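Local coordinates for beta sliding clamp (Borrelia burgdorferi, PDB 6DJ8), which probably forms a ring-shaped head-to-tail homodimer around DNA that tethers DNA polymerases and other proteins and makes them processive, at residues 35-38 against 39-42. Sequence-based numbering, arbitrary orientation.
Sequences NRNM and NDIW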
loop_
_atom_site.group_PDB
_atom_site.type_symbol
_atom_site.label_atom_id
_atom_site.label_comp_id
_atom_site.label_asym_id
_atom_site.label_seq_id
_atom_site.Cartn_x
_atom_site.Cartn_y
_atom_site.Cartn_z
ATOM N N ASN A 35 -6.260 -9.175 -15.656
ATOM C CA ASN A 35 -7.427 -9.889 -15.128
ATOM C C ASN A 35 -8.680 -9.036 -15.299
ATOM O O ASN A 35 -9.081 -8.287 -14.406
ATOM C CB ASN A 35 -7.204 -10.258 -13.666
ATOM C CG ASN A 35 -8.448 -10.837 -13.008
ATOM O OD1 ASN A 35 -9.197 -11.606 -13.619
ATOM N ND2 ASN A 35 -8.677 -10.459 -11.754
ATOM N N ARG A 36 -9.326 -9.168 -16.456
ATOM C CA ARG A 36 -10.556 -8.427 -16.695
ATOM C C ARG A 36 -11.729 -9.072 -15.969
ATOM O O ARG A 36 -12.154 -8.591 -14.915
ATOM C CB ARG A 36 -10.850 -8.327 -18.193
ATOM C CG ARG A 36 -9.937 -7.358 -18.922
ATOM C CD ARG A 36 -10.551 -6.860 -20.226
ATOM N NE ARG A 36 -10.864 -7.939 -21.159
ATOM C CZ ARG A 36 -9.951 -8.659 -21.804
ATOM N NH1 ARG A 36 -8.662 -8.437 -21.605
ATOM N NH2 ARG A 36 -10.327 -9.619 -22.638
ATOM N N ASN A 37 -12.247 -10.166 -16.517
ATOM C CA ASN A 37 -13.495 -10.745 -16.049
ATOM C C ASN A 37 -13.369 -12.262 -16.039
ATOM O O ASN A 37 -12.647 -12.852 -16.849
ATOM C CB ASN A 37 -14.695 -10.260 -16.887
ATOM C CG ASN A 37 -15.281 -11.341 -17.768
ATOM O OD1 ASN A 37 -16.044 -12.187 -17.306
ATOM N ND2 ASN A 37 -14.949 -11.299 -19.057
ATOM N N MET A 38 -14.053 -12.877 -15.074
ATOM C CA MET A 38 -13.976 -14.315 -14.854
ATOM C C MET A 38 -14.406 -15.132 -16.067
ATOM O O MET A 38 -13.955 -16.273 -16.220
ATOM C CB MET A 38 -14.843 -14.636 -13.636
ATOM C CG MET A 38 -15.176 -16.075 -13.388
ATOM S SD MET A 38 -16.308 -16.129 -11.982
ATOM C CE MET A 38 -16.379 -17.879 -11.693
ATOM N N ASN A 39 -15.223 -14.568 -16.957
ATOM C CA ASN A 39 -15.616 -15.252 -18.185
ATOM C C ASN A 39 -14.622 -15.076 -19.316
ATOM O O ASN A 39 -14.855 -15.624 -20.395
ATOM C CB ASN A 39 -16.990 -14.787 -18.669
ATOM C CG ASN A 39 -18.112 -15.371 -17.852
ATOM O OD1 ASN A 39 -17.948 -16.415 -17.224
ATOM N ND2 ASN A 39 -19.267 -14.715 -17.868
ATOM N N ASP A 40 -13.539 -14.341 -19.103
ATOM C CA ASP A 40 -12.591 -14.030 -20.167
ATOM C C ASP A 40 -11.499 -15.092 -20.258
ATOM O O ASP A 40 -10.712 -15.264 -19.323
ATOM C CB ASP A 40 -11.961 -12.671 -19.893
ATOM C CG ASP A 40 -11.006 -12.254 -20.973
ATOM O OD1 ASP A 40 -10.998 -12.891 -22.046
ATOM O OD2 ASP A 40 -10.221 -11.323 -20.711
ATOM N N ILE A 41 -11.401 -15.748 -21.415
ATOM C CA ILE A 41 -10.386 -16.785 -21.564
ATOM C C ILE A 41 -8.981 -16.205 -21.496
ATOM O O ILE A 41 -8.038 -16.932 -21.164
ATOM C CB ILE A 41 -10.562 -17.581 -22.870
ATOM C CG1 ILE A 41 -10.360 -16.690 -24.090
ATOM C CG2 ILE A 41 -11.914 -18.280 -22.927
ATOM C CD1 ILE A 41 -10.147 -17.488 -25.351
ATOM N N TRP A 42 -8.810 -14.917 -21.804
ATOM C CA TRP A 42 -7.501 -14.283 -21.701
ATOM C C TRP A 42 -7.198 -13.816 -20.285
ATOM O O TRP A 42 -6.119 -13.264 -20.037
ATOM C CB TRP A 42 -7.412 -13.124 -22.694
ATOM C CG TRP A 42 -7.744 -13.596 -24.066
ATOM C CD1 TRP A 42 -8.829 -13.244 -24.814
ATOM C CD2 TRP A 42 -7.013 -14.561 -24.844
ATOM N NE1 TRP A 42 -8.811 -13.914 -26.019
ATOM C CE2 TRP A 42 -7.708 -14.726 -26.061
ATOM C CE3 TRP A 42 -5.831 -15.287 -24.635
ATOM C CZ2 TRP A 42 -7.269 -15.590 -27.058
ATOM C CZ3 TRP A 42 -5.404 -16.147 -25.620
ATOM C CH2 TRP A 42 -6.117 -16.288 -26.823
HETATM O O HOH W 1 -10.962 -16.104 -16.787
#
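Asn-37 and Asp-40 close a tight reversal of the chain, the backbone N of Asp-40 donating to the carbonyl O of Asn-37 over 2.8 Å at an N-H...O angle of 157°. The donor stands well above the carbonyl plane. Asparagine suits the first position of such a turn because its short amide can fold forward over the next peptides: OD1 of Asn-37 accepts from the backbone N of Asn-39, again from above the amide plane, though the modelled 2.5 Å is doubtfully short. ND2 of Asn-37 lies alongside CB of Asp-40, 3.4 Å away, with amide and carboxylate planes nearly parallel.

Arginine is long enough to fold back onto a carboxylate four residues on. The chain of Arg-36 bends at chi3, and in the model OD2 of Asp-40 lies over one guanidinium face, the two planes 45° apart. NH2 of Arg-36 and OD2 of Asp-40 are 2.6 Å apart in a salt bridge, but the place of OD2, and so both details, is less sure. Aspartate offers a second acceptor on its short arm: OD1 of Asp-40 takes the backbone N-H of Trp-42 at 3.0 Å. With CG anti to the backbone N (chi1 -178°), the two oxygens face different partners, which would be expected to stabilise the buried carboxylate.

A water donating to the carbonyl O of both Met-38 and Asp-40 bridges the turn. Farther out, Ser-43 OG bonds OD2 of Asp-40 and the backbone N of Arg-36, tying the two arms together, while the Trp-42 ring meets Tyr-140 and Met-38 packs on Thr-322 of the second subunit. Here a type I beta turn, Asn-37 to Asp-40, probably opened by an Asx turn at Asn-37, runs into another at Asp-40, within the loop linking helix 19-29 to strand 44-50 in the clamp's N-terminal domain.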